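Long-range contact in exodeoxyribonuclease III (Methanosarcina mazei, PDB 5J8N), which probably cleaves DNA at abasic sites and degrades duplex DNA from the 3' end, as a magnesium-dependent nuclease of the AP/ExoA family: residues L122-M126 with S171-E177. The protein carries 3 engineered substitutions. Residues are numbered along the deposited sequence; the frame is centred on the assembly and turned at random.
Sequences LGYKM and SGFLPEE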
loop_
_atom_site.group_PDB
_atom_site.type_symbol
_atom_site.label_atom_id
_atom_site.label_comp_id
_atom_site.label_asym_id
_atom_site.label_seq_id
_atom_site.Cartn_x
_atom_site.Cartn_y
_atom_site.Cartn_z
ATOM N N LEU A 122 6.430 -0.880 17.810
ATOM C CA LEU A 122 5.288 0.046 17.788
ATOM C C LEU A 122 5.848 1.499 17.723
ATOM O O LEU A 122 5.347 2.316 16.932
ATOM C CB LEU A 122 4.396 -0.135 19.027
ATOM C CG LEU A 122 3.268 0.905 19.150
ATOM C CD1 LEU A 122 2.359 0.890 17.909
ATOM C CD2 LEU A 122 2.452 0.656 20.424
ATOM N N GLY A 123 6.906 1.777 18.455
ATOM C CA GLY A 123 7.536 3.095 18.462
ATOM C C GLY A 123 8.047 3.410 17.072
ATOM O O GLY A 123 7.880 4.534 16.580
ATOM N N TYR A 124 8.651 2.424 16.425
ATOM C CA TYR A 124 9.214 2.603 15.110
ATOM C C TYR A 124 8.106 2.892 14.116
ATOM O O TYR A 124 8.239 3.766 13.250
ATOM C CB TYR A 124 10.005 1.339 14.696
ATOM C CG TYR A 124 10.698 1.423 13.341
ATOM C CD1 TYR A 124 12.022 1.879 13.252
ATOM C CD2 TYR A 124 10.075 1.019 12.176
ATOM C CE1 TYR A 124 12.644 1.950 12.014
ATOM C CE2 TYR A 124 10.700 1.075 10.949
ATOM C CZ TYR A 124 11.992 1.538 10.881
ATOM O OH TYR A 124 12.577 1.586 9.647
ATOM N N LYS A 125 7.021 2.120 14.182
ATOM C CA LYS A 125 5.854 2.356 13.344
ATOM C C LYS A 125 5.339 3.806 13.479
ATOM O O LYS A 125 5.102 4.472 12.465
ATOM C CB LYS A 125 4.736 1.361 13.708
ATOM C CG LYS A 125 3.465 1.538 12.907
ATOM C CD LYS A 125 2.417 0.526 13.379
ATOM C CE LYS A 125 1.166 0.645 12.490
ATOM N NZ LYS A 125 0.084 -0.268 12.997
ATOM N N MET A 126 5.183 4.272 14.709
ATOM C CA MET A 126 4.683 5.638 14.908
ATOM C C MET A 126 5.694 6.676 14.392
ATOM O O MET A 126 5.290 7.701 13.814
ATOM C CB MET A 126 4.351 5.854 16.361
ATOM C CG MET A 126 3.248 4.956 16.920
ATOM S SD MET A 126 1.681 5.036 16.020
ATOM C CE MET A 126 1.204 6.724 16.327
ATOM N N SER A 171 -1.801 -3.767 18.342
ATOM C CA SER A 171 -1.293 -2.900 17.265
ATOM C C SER A 171 -1.951 -3.271 15.940
ATOM O O SER A 171 -1.992 -4.450 15.548
ATOM C CB SER A 171 0.245 -3.004 17.170
ATOM O OG SER A 171 0.695 -2.200 16.041
ATOM N N GLY A 172 -2.489 -2.254 15.262
ATOM C CA GLY A 172 -3.417 -2.466 14.164
ATOM C C GLY A 172 -4.716 -1.737 14.485
ATOM O O GLY A 172 -5.427 -1.302 13.582
ATOM N N PHE A 173 -5.043 -1.661 15.766
ATOM C CA PHE A 173 -6.270 -0.983 16.142
ATOM C C PHE A 173 -6.117 -0.234 17.459
ATOM O O PHE A 173 -7.087 -0.100 18.204
ATOM C CB PHE A 173 -7.458 -1.975 16.220
ATOM C CG PHE A 173 -8.802 -1.296 16.074
ATOM C CD1 PHE A 173 -9.063 -0.503 14.947
ATOM C CD2 PHE A 173 -9.782 -1.403 17.061
ATOM C CE1 PHE A 173 -10.267 0.211 14.827
ATOM C CE2 PHE A 173 -11.032 -0.697 16.939
ATOM C CZ PHE A 173 -11.242 0.093 15.801
ATOM N N LEU A 174 -4.897 0.231 17.746
ATOM C CA LEU A 174 -4.678 1.046 18.944
ATOM C C LEU A 174 -5.190 2.454 18.770
ATOM O O LEU A 174 -5.075 3.021 17.679
ATOM C CB LEU A 174 -3.196 1.092 19.321
ATOM C CG LEU A 174 -2.565 -0.272 19.671
ATOM C CD1 LEU A 174 -1.058 -0.088 19.752
ATOM C CD2 LEU A 174 -3.040 -0.775 21.027
ATOM N N PRO A 175 -5.739 3.048 19.842
ATOM C CA PRO A 175 -6.184 4.439 19.686
ATOM C C PRO A 175 -5.133 5.366 19.058
ATOM O O PRO A 175 -5.500 6.186 18.182
ATOM C CB PRO A 175 -6.533 4.855 21.138
ATOM C CG PRO A 175 -7.066 3.541 21.759
ATOM C CD PRO A 175 -6.090 2.491 21.172
ATOM N N GLU A 176 -3.862 5.274 19.431
ATOM C CA GLU A 176 -2.867 6.192 18.924
ATOM C C GLU A 176 -2.594 6.000 17.430
ATOM O O GLU A 176 -2.265 6.946 16.709
ATOM C CB GLU A 176 -1.579 6.052 19.741
ATOM C CG GLU A 176 -1.078 4.598 19.823
ATOM C CD GLU A 176 -1.524 3.825 21.084
ATOM O OE1 GLU A 176 -0.673 3.051 21.612
ATOM O OE2 GLU A 176 -2.679 3.973 21.588
ATOM N N GLU A 177 -2.719 4.770 16.952
ATOM C CA GLU A 177 -2.544 4.511 15.531
ATOM C C GLU A 177 -3.712 5.113 14.719
ATOM O O GLU A 177 -3.516 5.733 13.642
ATOM C CB GLU A 177 -2.440 3.024 15.276
ATOM C CG GLU A 177 -1.227 2.405 15.942
ATOM C CD GLU A 177 -1.294 0.895 15.953
ATOM O OE1 GLU A 177 -2.380 0.338 16.241
ATOM O OE2 GLU A 177 -0.247 0.272 15.659
HETATM O O HOH W 1 0.698 -2.916 13.420
#
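A buried salt bridge joins Lys125, near the start of helix 119-141, to Glu177 in the first turn of helix 175-186, tying two helices of the DNase I-like fold together. Lys125 NZ lies 2.7 Å from Glu177 OE2 and comes from above the carboxylate plane, 65° out of it, at the end of a fully extended chain. Ser171 OG donates to the syn lone pair of Glu177 OE2 at 2.7 Å. A water accepts from Lys125 NZ and donates to Ser171 OG, bridging the two side chains. Glu177 OE1 accepts from the backbone too, from Gly172 N at 2.8 Å and from the backbone N of Leu174, the N-cap residue, at 2.9 Å, and these bonds hold the carboxylate against rotation. Were Glu177 replaced by an alanine, the ammonium of Lys125 would probably lose its countercharge and the 171-174 turn its bonds to the carboxylate. Lys125 NZ also bonds Asn153 O and Thr154 OG1, linking the contact to the loop of the predicted transition-state stabiliser, Asn153. Farther out, Leu122 CD2 meets Leu174 CD1 tip to tip at 3.7 Å. Met126 curls at chi2 (-56°) and chi3 (-65°), which brings its CE methyl to 3.5 Å from Glu176 O.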